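Local coordinates for protein collagen adhesin (Staphylococcus aureus, PDB 2F68) that binds collagen as a staphylococcal surface adhesin, probably by wrapping its two beta-sandwich domains around the collagen triple helix in a "collagen hug", at residues 276-279 / 285-288; 207-212 / 224-229; 37-42 / 92-97. All coordinates share one frame; numbering follows the deposited sequence.

Interaction 1: residues 276-279 / 285-288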
ATOM      1  N   ALA A 276      -6.229  -1.365  24.580  1.00 19.30           N
ATOM      2  CA  ALA A 276      -6.874  -2.663  24.785  1.00 19.78           C
ATOM      3  C   ALA A 276      -7.081  -3.028  26.254  1.00 19.70           C
ATOM      4  O   ALA A 276      -6.187  -2.848  27.084  1.00 19.70           O
ATOM      5  CB  ALA A 276      -6.090  -3.757  24.072  1.00 19.42           C
ATOM      6  N   TRP A 277      -8.271  -3.544  26.556  1.00 20.29           N
ATOM      7  CA  TRP A 277      -8.602  -4.063  27.882  1.00 20.64           C
ATOM      8  C   TRP A 277      -9.025  -5.527  27.783  1.00 21.55           C
ATOM      9  O   TRP A 277     -10.123  -5.834  27.310  1.00 21.04           O
ATOM     10  CB  TRP A 277      -9.721  -3.239  28.526  1.00 22.32           C
ATOM     11  CG  TRP A 277      -9.292  -1.895  29.027  1.00 21.88           C
ATOM     12  CD1 TRP A 277      -8.899  -1.581  30.296  1.00 26.13           C
ATOM     13  CD2 TRP A 277      -9.223  -0.678  28.274  1.00 21.59           C
ATOM     14  NE1 TRP A 277      -8.584  -0.246  30.380  1.00 23.33           N
ATOM     15  CE2 TRP A 277      -8.775   0.333  29.154  1.00 23.26           C
ATOM     16  CE3 TRP A 277      -9.494  -0.344  26.939  1.00 21.79           C
ATOM     17  CZ2 TRP A 277      -8.591   1.658  28.742  1.00 24.76           C
ATOM     18  CZ3 TRP A 277      -9.311   0.974  26.532  1.00 22.00           C
ATOM     19  CH2 TRP A 277      -8.863   1.958  27.432  1.00 24.84           C
ATOM     20  N   TYR A 278      -8.144  -6.424  28.225  1.00 20.89           N
ATOM     21  CA  TYR A 278      -8.410  -7.865  28.189  1.00 20.22           C
ATOM     22  C   TYR A 278      -7.602  -8.643  29.228  1.00 20.80           C
ATOM     23  O   TYR A 278      -6.628  -8.128  29.781  1.00 20.56           O
ATOM     24  CB  TYR A 278      -8.156  -8.435  26.784  1.00 21.08           C
ATOM     25  CG  TYR A 278      -6.721  -8.328  26.309  1.00 21.32           C
ATOM     26  CD1 TYR A 278      -5.787  -9.320  26.613  1.00 20.26           C
ATOM     27  CD2 TYR A 278      -6.300  -7.241  25.543  1.00 20.50           C
ATOM     28  CE1 TYR A 278      -4.469  -9.228  26.177  1.00 22.35           C
ATOM     29  CE2 TYR A 278      -4.984  -7.139  25.101  1.00 21.34           C
ATOM     30  CZ  TYR A 278      -4.076  -8.135  25.421  1.00 21.46           C
ATOM     31  OH  TYR A 278      -2.774  -8.040  24.985  1.00 23.13           O
ATOM     32  N   GLN A 279      -8.016  -9.883  29.483  1.00 20.97           N
ATOM     33  CA  GLN A 279      -7.273 -10.797  30.349  1.00 22.60           C
ATOM     34  C   GLN A 279      -7.500 -12.255  29.957  1.00 22.39           C
ATOM     35  O   GLN A 279      -8.577 -12.812  30.190  1.00 22.59           O
ATOM     36  CB  GLN A 279      -7.633 -10.577  31.826  1.00 20.76           C
ATOM     37  CG  GLN A 279      -6.850 -11.466  32.798  1.00 22.27           C
ATOM     38  CD  GLN A 279      -7.202 -11.223  34.258  1.00 24.61           C
ATOM     39  OE1 GLN A 279      -8.073 -10.414  34.580  1.00 23.77           O
ATOM     40  NE2 GLN A 279      -6.517 -11.930  35.151  1.00 24.10           N
ATOM     41  N   GLU A 285      -3.559  -9.385  33.649  1.00 29.18           N
ATOM     42  CA  GLU A 285      -4.588  -8.490  33.120  1.00 28.28           C
ATOM     43  C   GLU A 285      -3.985  -7.295  32.386  1.00 27.03           C
ATOM     44  O   GLU A 285      -3.124  -6.593  32.920  1.00 26.19           O
ATOM     45  CB  GLU A 285      -5.519  -8.015  34.242  1.00 28.77           C
ATOM     46  CG  GLU A 285      -6.793  -7.324  33.753  1.00 32.74           C
ATOM     47  CD  GLU A 285      -7.654  -6.779  34.882  1.00 39.61           C
ATOM     48  OE1 GLU A 285      -7.112  -6.467  35.965  1.00 42.05           O
ATOM     49  OE2 GLU A 285      -8.881  -6.653  34.683  1.00 41.16           O
ATOM     50  N   VAL A 286      -4.448  -7.082  31.157  1.00 25.00           N
ATOM     51  CA  VAL A 286      -4.030  -5.944  30.345  1.00 24.53           C
ATOM     52  C   VAL A 286      -5.055  -4.819  30.497  1.00 25.29           C
ATOM     53  O   VAL A 286      -6.236  -4.996  30.185  1.00 24.14           O
ATOM     54  CB  VAL A 286      -3.846  -6.343  28.856  1.00 24.85           C
ATOM     55  CG1 VAL A 286      -3.657  -5.115  27.975  1.00 24.79           C
ATOM     56  CG2 VAL A 286      -2.666  -7.294  28.702  1.00 23.83           C
ATOM     57  N   ASN A 287      -4.593  -3.672  30.988  1.00 26.11           N
ATOM     58  CA  ASN A 287      -5.464  -2.527  31.248  1.00 26.93           C
ATOM     59  C   ASN A 287      -5.025  -1.267  30.502  1.00 26.39           C
ATOM     60  O   ASN A 287      -4.229  -0.473  31.012  1.00 26.36           O
ATOM     61  CB  ASN A 287      -5.564  -2.257  32.755  1.00 29.29           C
ATOM     62  CG  ASN A 287      -6.159  -3.425  33.526  1.00 33.28           C
ATOM     63  OD1 ASN A 287      -7.193  -3.978  33.147  1.00 39.96           O
ATOM     64  ND2 ASN A 287      -5.509  -3.800  34.622  1.00 36.23           N
ATOM     65  N   GLY A 288      -5.547  -1.099  29.289  1.00 25.03           N
ATOM     66  CA  GLY A 288      -5.279   0.086  28.477  1.00 24.44           C
ATOM     67  C   GLY A 288      -3.875   0.165  27.909  1.00 26.08           C
ATOM     68  O   GLY A 288      -3.259   1.233  27.917  1.00 26.57           O
TER

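Interaction 2: residues 207-212 / 224-229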
ATOM      1  N   GLY A 207     -13.403 -19.475  14.493  1.00 30.59           N
ATOM      2  CA  GLY A 207     -13.414 -20.298  15.701  1.00 31.91           C
ATOM      3  C   GLY A 207     -14.710 -21.069  15.863  1.00 33.81           C
ATOM      4  O   GLY A 207     -15.126 -21.795  14.958  1.00 34.02           O
ATOM      5  N   THR A 208     -15.343 -20.909  17.024  1.00 33.71           N
ATOM      6  CA  THR A 208     -16.615 -21.569  17.322  1.00 34.33           C
ATOM      7  C   THR A 208     -17.770 -20.874  16.595  1.00 32.92           C
ATOM      8  O   THR A 208     -18.691 -21.533  16.106  1.00 32.13           O
ATOM      9  CB  THR A 208     -16.895 -21.605  18.846  1.00 34.93           C
ATOM     10  OG1 THR A 208     -15.699 -21.964  19.548  1.00 37.26           O
ATOM     11  CG2 THR A 208     -17.991 -22.613  19.177  1.00 38.93           C
ATOM     12  N   HIS A 209     -17.706 -19.546  16.526  1.00 30.83           N
ATOM     13  CA  HIS A 209     -18.727 -18.741  15.859  1.00 31.01           C
ATOM     14  C   HIS A 209     -18.181 -18.161  14.551  1.00 30.36           C
ATOM     15  O   HIS A 209     -18.161 -16.942  14.357  1.00 29.57           O
ATOM     16  CB  HIS A 209     -19.214 -17.624  16.789  1.00 31.32           C
ATOM     17  CG  HIS A 209     -19.793 -18.115  18.080  1.00 33.60           C
ATOM     18  ND1 HIS A 209     -21.150 -18.227  18.291  1.00 36.51           N
ATOM     19  CD2 HIS A 209     -19.199 -18.523  19.226  1.00 35.52           C
ATOM     20  CE1 HIS A 209     -21.368 -18.682  19.513  1.00 36.37           C
ATOM     21  NE2 HIS A 209     -20.200 -18.870  20.101  1.00 36.75           N
ATOM     22  N   SER A 210     -17.749 -19.048  13.657  1.00 29.80           N
ATOM     23  CA  SER A 210     -17.087 -18.657  12.410  1.00 29.31           C
ATOM     24  C   SER A 210     -18.037 -18.037  11.383  1.00 29.69           C
ATOM     25  O   SER A 210     -18.832 -18.740  10.753  1.00 28.94           O
ATOM     26  CB  SER A 210     -16.346 -19.852  11.799  1.00 29.45           C
ATOM     27  OG  SER A 210     -15.339 -20.331  12.673  1.00 31.75           O
ATOM     28  N   ASN A 211     -17.940 -16.717  11.229  1.00 29.77           N
ATOM     29  CA  ASN A 211     -18.731 -15.962  10.252  1.00 29.48           C
ATOM     30  C   ASN A 211     -18.037 -14.685   9.781  1.00 30.54           C
ATOM     31  O   ASN A 211     -17.258 -14.081  10.523  1.00 29.59           O
ATOM     32  CB  ASN A 211     -20.118 -15.622  10.814  1.00 30.08           C
ATOM     33  CG  ASN A 211     -21.150 -16.705  10.537  1.00 33.23           C
ATOM     34  OD1 ASN A 211     -21.829 -17.176  11.449  1.00 34.60           O
ATOM     35  ND2 ASN A 211     -21.271 -17.105   9.274  1.00 35.70           N
ATOM     36  N   TYR A 212     -18.329 -14.284   8.546  1.00 29.09           N
ATOM     37  CA  TYR A 212     -17.790 -13.054   7.970  1.00 28.50           C
ATOM     38  C   TYR A 212     -18.912 -12.049   7.715  1.00 28.35           C
ATOM     39  O   TYR A 212     -19.827 -12.309   6.929  1.00 26.94           O
ATOM     40  CB  TYR A 212     -17.020 -13.357   6.678  1.00 29.12           C
ATOM     41  CG  TYR A 212     -16.373 -12.152   6.023  1.00 29.62           C
ATOM     42  CD1 TYR A 212     -15.286 -11.508   6.616  1.00 31.01           C
ATOM     43  CD2 TYR A 212     -16.838 -11.668   4.801  1.00 32.67           C
ATOM     44  CE1 TYR A 212     -14.687 -10.404   6.016  1.00 30.23           C
ATOM     45  CE2 TYR A 212     -16.244 -10.566   4.191  1.00 32.66           C
ATOM     46  CZ  TYR A 212     -15.171  -9.939   4.803  1.00 31.41           C
ATOM     47  OH  TYR A 212     -14.581  -8.849   4.204  1.00 28.93           O
ATOM     48  N   LYS A 224     -26.283  -8.334  16.326  1.00 30.01           N
ATOM     49  CA  LYS A 224     -27.436  -9.228  16.452  1.00 31.20           C
ATOM     50  C   LYS A 224     -27.011 -10.671  16.721  1.00 29.72           C
ATOM     51  O   LYS A 224     -27.623 -11.359  17.541  1.00 29.06           O
ATOM     52  CB  LYS A 224     -28.321  -9.160  15.204  1.00 31.46           C
ATOM     53  CG  LYS A 224     -29.243  -7.950  15.157  1.00 36.54           C
ATOM     54  CD  LYS A 224     -30.076  -7.942  13.884  1.00 41.50           C
ATOM     55  CE  LYS A 224     -30.998  -6.731  13.821  1.00 44.62           C
ATOM     56  NZ  LYS A 224     -32.103  -6.798  14.820  1.00 46.96           N
ATOM     57  N   ALA A 225     -25.968 -11.121  16.023  1.00 28.84           N
ATOM     58  CA  ALA A 225     -25.429 -12.470  16.201  1.00 28.67           C
ATOM     59  C   ALA A 225     -24.682 -12.609  17.526  1.00 28.91           C
ATOM     60  O   ALA A 225     -24.658 -13.687  18.123  1.00 28.46           O
ATOM     61  CB  ALA A 225     -24.523 -12.838  15.038  1.00 29.10           C
ATOM     62  N   PHE A 226     -24.076 -11.511  17.973  1.00 28.70           N
ATOM     63  CA  PHE A 226     -23.401 -11.461  19.264  1.00 28.49           C
ATOM     64  C   PHE A 226     -24.068 -10.411  20.159  1.00 27.75           C
ATOM     65  O   PHE A 226     -23.699  -9.234  20.114  1.00 27.19           O
ATOM     66  CB  PHE A 226     -21.907 -11.152  19.091  1.00 27.61           C
ATOM     67  CG  PHE A 226     -21.189 -12.092  18.157  1.00 28.72           C
ATOM     68  CD1 PHE A 226     -20.762 -13.341  18.597  1.00 27.09           C
ATOM     69  CD2 PHE A 226     -20.927 -11.720  16.842  1.00 30.48           C
ATOM     70  CE1 PHE A 226     -20.095 -14.210  17.738  1.00 28.60           C
ATOM     71  CE2 PHE A 226     -20.260 -12.583  15.975  1.00 31.19           C
ATOM     72  CZ  PHE A 226     -19.843 -13.831  16.424  1.00 29.33           C
ATOM     73  N   PRO A 227     -25.070 -10.829  20.961  1.00 27.87           N
ATOM     74  CA  PRO A 227     -25.738  -9.908  21.885  1.00 27.55           C
ATOM     75  C   PRO A 227     -24.803  -9.429  22.995  1.00 27.67           C
ATOM     76  O   PRO A 227     -24.107 -10.235  23.617  1.00 25.98           O
ATOM     77  CB  PRO A 227     -26.883 -10.750  22.461  1.00 28.28           C
ATOM     78  CG  PRO A 227     -26.458 -12.159  22.282  1.00 28.28           C
ATOM     79  CD  PRO A 227     -25.638 -12.188  21.029  1.00 27.71           C
ATOM     80  N   GLY A 228     -24.791  -8.119  23.227  1.00 27.48           N
ATOM     81  CA  GLY A 228     -23.876  -7.508  24.186  1.00 28.67           C
ATOM     82  C   GLY A 228     -22.727  -6.787  23.503  1.00 28.74           C
ATOM     83  O   GLY A 228     -22.137  -5.867  24.073  1.00 28.82           O
ATOM     84  N   SER A 229     -22.412  -7.213  22.279  1.00 29.04           N
ATOM     85  CA  SER A 229     -21.365  -6.585  21.476  1.00 29.56           C
ATOM     86  C   SER A 229     -21.805  -5.222  20.954  1.00 28.72           C
ATOM     87  O   SER A 229     -22.981  -5.016  20.647  1.00 27.97           O
ATOM     88  CB  SER A 229     -20.963  -7.482  20.302  1.00 29.05           C
ATOM     89  OG  SER A 229     -20.364  -8.683  20.753  1.00 37.82           O
TER

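Interaction 3: residues 37-42 / 92-97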
ATOM      1  N   MET A  37      14.318   5.646 -13.095  1.00 20.46           N
ATOM      2  CA  MET A  37      14.593   5.525 -14.525  1.00 20.88           C
ATOM      3  C   MET A  37      14.982   6.890 -15.089  1.00 20.44           C
ATOM      4  O   MET A  37      14.224   7.852 -14.963  1.00 19.62           O
ATOM      5  CB  MET A  37      13.362   4.968 -15.253  1.00 19.88           C
ATOM      6  CG  MET A  37      13.566   4.625 -16.732  1.00 19.92           C
ATOM      7  SD  MET A  37      13.601   6.045 -17.854  1.00 21.44           S
ATOM      8  CE  MET A  37      12.038   6.845 -17.481  1.00 15.04           C
ATOM      9  N   THR A  38      16.156   6.965 -15.713  1.00 21.28           N
ATOM     10  CA  THR A  38      16.637   8.213 -16.313  1.00 22.11           C
ATOM     11  C   THR A  38      16.696   8.125 -17.838  1.00 21.44           C
ATOM     12  O   THR A  38      16.881   7.041 -18.399  1.00 20.53           O
ATOM     13  CB  THR A  38      18.026   8.625 -15.768  1.00 23.55           C
ATOM     14  OG1 THR A  38      18.988   7.613 -16.086  1.00 28.12           O
ATOM     15  CG2 THR A  38      17.983   8.831 -14.258  1.00 23.66           C
ATOM     16  N   PHE A  39      16.544   9.271 -18.499  1.00 20.43           N
ATOM     17  CA  PHE A  39      16.538   9.339 -19.962  1.00 20.49           C
ATOM     18  C   PHE A  39      17.113  10.652 -20.499  1.00 20.00           C
ATOM     19  O   PHE A  39      17.087  11.675 -19.814  1.00 19.21           O
ATOM     20  CB  PHE A  39      15.115   9.125 -20.508  1.00 18.98           C
ATOM     21  CG  PHE A  39      14.126  10.182 -20.078  1.00 22.16           C
ATOM     22  CD1 PHE A  39      13.946  11.338 -20.835  1.00 26.06           C
ATOM     23  CD2 PHE A  39      13.365  10.015 -18.924  1.00 24.16           C
ATOM     24  CE1 PHE A  39      13.035  12.315 -20.442  1.00 22.11           C
ATOM     25  CE2 PHE A  39      12.449  10.986 -18.524  1.00 21.55           C
ATOM     26  CZ  PHE A  39      12.283  12.138 -19.286  1.00 22.52           C
ATOM     27  N   ASP A  40      17.634  10.602 -21.725  1.00 20.40           N
ATOM     28  CA  ASP A  40      18.035  11.802 -22.468  1.00 21.42           C
ATOM     29  C   ASP A  40      17.806  11.630 -23.973  1.00 21.55           C
ATOM     30  O   ASP A  40      17.538  10.519 -24.440  1.00 21.82           O
ATOM     31  CB  ASP A  40      19.489  12.206 -22.160  1.00 21.31           C
ATOM     32  CG  ASP A  40      20.500  11.102 -22.460  1.00 22.66           C
ATOM     33  OD1 ASP A  40      21.514  11.029 -21.735  1.00 26.75           O
ATOM     34  OD2 ASP A  40      20.300  10.315 -23.410  1.00 23.56           O
ATOM     35  N   ASP A  41      17.909  12.726 -24.725  1.00 21.49           N
ATOM     36  CA  ASP A  41      17.695  12.686 -26.175  1.00 22.51           C
ATOM     37  C   ASP A  41      19.000  12.618 -26.982  1.00 22.80           C
ATOM     38  O   ASP A  41      19.083  13.142 -28.099  1.00 21.97           O
ATOM     39  CB  ASP A  41      16.798  13.852 -26.636  1.00 21.11           C
ATOM     40  CG  ASP A  41      17.433  15.225 -26.424  1.00 21.71           C
ATOM     41  OD1 ASP A  41      16.737  16.233 -26.671  1.00 20.51           O
ATOM     42  OD2 ASP A  41      18.611  15.312 -26.022  1.00 21.97           O
ATOM     43  N   LYS A  42      20.008  11.960 -26.411  1.00 23.86           N
ATOM     44  CA  LYS A  42      21.318  11.813 -27.047  1.00 24.67           C
ATOM     45  C   LYS A  42      21.254  10.925 -28.293  1.00 23.64           C
ATOM     46  O   LYS A  42      21.843  11.253 -29.326  1.00 22.79           O
ATOM     47  CB  LYS A  42      22.339  11.256 -26.046  1.00 25.15           C
ATOM     48  CG  LYS A  42      23.773  11.216 -26.560  1.00 26.52           C
ATOM     49  CD  LYS A  42      24.680  10.451 -25.612  1.00 25.08           C
ATOM     50  CE  LYS A  42      26.056  10.239 -26.222  1.00 29.34           C
ATOM     51  NZ  LYS A  42      26.958   9.483 -25.309  1.00 29.76           N
ATOM     52  N   ILE A  92       5.946   6.473 -19.309  1.00 22.55           N
ATOM     53  CA  ILE A  92       6.271   7.893 -19.445  1.00 23.76           C
ATOM     54  C   ILE A  92       5.835   8.377 -20.825  1.00 24.63           C
ATOM     55  O   ILE A  92       6.443   8.017 -21.835  1.00 23.60           O
ATOM     56  CB  ILE A  92       7.796   8.160 -19.262  1.00 24.75           C
ATOM     57  CG1 ILE A  92       8.339   7.482 -17.989  1.00 27.96           C
ATOM     58  CG2 ILE A  92       8.103   9.668 -19.299  1.00 23.64           C
ATOM     59  CD1 ILE A  92       7.754   7.999 -16.667  1.00 36.44           C
ATOM     60  N   THR A  93       4.782   9.192 -20.861  1.00 24.78           N
ATOM     61  CA  THR A  93       4.225   9.680 -22.123  1.00 25.58           C
ATOM     62  C   THR A  93       4.490  11.174 -22.308  1.00 26.44           C
ATOM     63  O   THR A  93       4.200  11.979 -21.421  1.00 27.44           O
ATOM     64  CB  THR A  93       2.706   9.395 -22.220  1.00 27.01           C
ATOM     65  OG1 THR A  93       2.441   8.045 -21.817  1.00 29.10           O
ATOM     66  CG2 THR A  93       2.202   9.598 -23.646  1.00 29.31           C
ATOM     67  N   PHE A  94       5.042  11.527 -23.467  1.00 25.55           N
ATOM     68  CA  PHE A  94       5.356  12.916 -23.801  1.00 26.07           C
ATOM     69  C   PHE A  94       4.310  13.508 -24.742  1.00 27.12           C
ATOM     70  O   PHE A  94       3.842  12.835 -25.664  1.00 27.38           O
ATOM     71  CB  PHE A  94       6.744  13.017 -24.445  1.00 26.01           C
ATOM     72  CG  PHE A  94       7.862  12.518 -23.571  1.00 23.25           C
ATOM     73  CD1 PHE A  94       8.288  11.194 -23.652  1.00 21.23           C
ATOM     74  CD2 PHE A  94       8.498  13.372 -22.675  1.00 22.53           C
ATOM     75  CE1 PHE A  94       9.323  10.726 -22.850  1.00 19.57           C
ATOM     76  CE2 PHE A  94       9.536  12.912 -21.868  1.00 21.72           C
ATOM     77  CZ  PHE A  94       9.947  11.587 -21.956  1.00 22.34           C
ATOM     78  N   ASN A  95       3.952  14.768 -24.505  1.00 28.48           N
ATOM     79  CA  ASN A  95       3.007  15.484 -25.364  1.00 29.94           C
ATOM     80  C   ASN A  95       3.706  16.399 -26.380  1.00 31.32           C
ATOM     81  O   ASN A  95       4.912  16.280 -26.598  1.00 31.48           O
ATOM     82  CB  ASN A  95       1.968  16.249 -24.526  1.00 29.55           C
ATOM     83  CG  ASN A  95       2.599  17.146 -23.472  1.00 29.32           C
ATOM     84  OD1 ASN A  95       3.436  17.996 -23.778  1.00 31.85           O
ATOM     85  ND2 ASN A  95       2.186  16.968 -22.224  1.00 31.20           N
ATOM     86  N   ASP A  96       2.942  17.301 -26.994  1.00 32.41           N
ATOM     87  CA  ASP A  96       3.455  18.184 -28.049  1.00 33.20           C
ATOM     88  C   ASP A  96       4.407  19.275 -27.547  1.00 32.99           C
ATOM     89  O   ASP A  96       5.157  19.860 -28.334  1.00 33.37           O
ATOM     90  CB  ASP A  96       2.297  18.807 -28.843  1.00 34.04           C
ATOM     91  CG  ASP A  96       1.342  19.606 -27.969  1.00 37.84           C
ATOM     92  OD1 ASP A  96       1.716  20.710 -27.517  1.00 43.34           O
ATOM     93  OD2 ASP A  96       0.206  19.136 -27.747  1.00 46.36           O
ATOM     94  N   LYS A  97       4.376  19.537 -26.242  1.00 33.13           N
ATOM     95  CA  LYS A  97       5.183  20.597 -25.633  1.00 32.91           C
ATOM     96  C   LYS A  97       6.659  20.215 -25.457  1.00 32.31           C
ATOM     97  O   LYS A  97       7.485  21.064 -25.111  1.00 30.52           O
ATOM     98  CB  LYS A  97       4.583  21.026 -24.286  1.00 33.61           C
ATOM     99  CG  LYS A  97       3.167  21.595 -24.358  1.00 36.23           C
ATOM    100  CD  LYS A  97       3.159  23.058 -24.790  1.00 43.40           C
ATOM    101  CE  LYS A  97       1.745  23.627 -24.816  1.00 45.89           C
ATOM    102  NZ  LYS A  97       1.152  23.758 -23.454  1.00 47.42           N
TER

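Interaction 1: residues 276-279 / 285-288
Tyr278 and Val286 face each other across an antiparallel beta hairpin of the collagen-binding domain, in which strand 269-278 turns back into the short strand 286-287. The branched CB of Val286 sits over the middle of the tyrosine ring, 3.9 Å from the ring centroid and only 10° off its normal, a CH-pi contact that a beta-branched residue suits well because CG1 and CG2 spread over the same face. The tyrosine CG lies between the backbone N and the carbonyl carbon (chi1 63°), which folds the ring back over its partner strand. Phe152 stacks on Tyr278 and Phe291 also touches it, so this side of the hairpin points into the domain. On the other side of the sheet, Trp277 lays its indole over the backbone of Gly288, whose CA is 3.9 Å from the centroid of the six-membered ring. Glycine suits the site: its bare CA lets the indole lie close over the backbone, and phi is positive where the chain turns its corner. Farther along, the extended Gln279 crosses the aliphatic part of Glu285, whose carboxylate bridges to Lys182. The Tyr278-Val286 pair is closed by two backbone bonds; in the shorter, Val286 N lies 2.8 Å from Tyr278 O.

Interaction 2: residues 207-212 / 224-229
Phe226 pushes the CE1-CZ edge of its ring against His209, overlapping the imidazole near its root. The closest approach is 3.7 Å, from Phe226 CE1 to His209 CB, and the methylene carbon lies near the plane of the phenyl ring. Phe226 CE1 is 3.9 Å from His209 CG, whereas the rest of the imidazole leads away from the phenyl edge. The result is an offset edge-to-face pair with ring planes at 63° and centroids 5.8 Å apart. Both side chains place CG anti to the carbonyl carbon, beside the backbone N; for Phe226 (chi1 -54°) this carries the ring from just beyond the helix end across to the loop. The contact ties the short connection carrying His209, between strand 194-207 and the edge strand that follows it in a five-stranded sheet of the collagen-binding domain, to the exit of helix 218-225. Phe226 is the first residue to leave helical geometry and starts a type II beta turn, closed by Ser229 N to Phe226 O at 3.2 Å. Gly228 suits the third position of that turn, where phi is positive. Tyr248 meets both rings, and Phe222 and Tyr213 add to the apolar surroundings of Phe226, a fitting place for a large hydrocarbon ring. Histidine offers an aromatic face at the partly exposed margin of this cluster. On the loop side, Ser210 OG donates to Gly207 O at 2.7 Å.

Interaction 3: residues 37-42 / 92-97
Phe39 and Phe94 form the aromatic part of this contact inside the bacterial Ig-like domain, a beta sandwich in which strands 31-40 and 89-94, not paired with each other, meet from facing layers through side chains. They come from opposite directions and meet as an offset edge-to-face pair: the edge of Phe94 is directed at the face of Phe39, the planes are 78° apart and the centroids 5.4 Å. The touching atoms are at the ring ends, with Phe94 CZ 3.5 Å from Phe39 CE1 and 3.6 Å from Phe39 CZ. With CG between the backbone N and the carbonyl carbon (chi1 63°), Phe39 sends its ring into the interior between the strands, where Phe94 meets it. Long, flat side chains suit these positions because they can span the gap between the layers.

The aliphatic part is a single pair, Met37 with Ile92. Methionine reaches across with its terminal methyl, CE lying 3.8 Å from Ile92 CG1. Its chain bends at chi2 and chi3, as an unbranched thioether easily does, which suits it to filling a packed interior. Ile52 of strand 50-54 touches all four of these side chains, and Ala108 of strand 104-116 touches Met37 and Ile92; Ile46 adjoins both phenylalanines.

The polar bonds are local, and none crosses the contact. Beyond strand 89-94, Asn95 OD1 accepts from Lys97 N at 3.1 Å, in the carbonyl plane and on a lone pair, making an Asx turn. The Lys97 ammonium forms a salt bridge with Glu78.

With no hydrogen bond or charge pair joining the two segments, their association here rests on hydrophobic burial and dispersion, with a modest electrostatic preference from the aromatic edge meeting a ring face.

How the interactions relate
Interactions 1 and 2 belong to the collagen-binding domain, their centres 21 Å apart, whereas interaction 3 lies in the Ig-like domain on the opposite side of the chain's centre, about 57 Å away centre to centre. Interaction 3 is wholly buried and apolar, joining strands far apart in sequence. The other two are partly buried: interaction 1 unites neighbouring strands of one hairpin and alone combines backbone hydrogen bonding with side-chain contact; interaction 2 links a strand connection to a helix end through one aromatic pair. Offset edge-to-face rings recur in interactions 2 and 3; in interaction 1 the aromatic rings instead cover a valine and a glycine through CH-pi contacts. No strand or helix is shared.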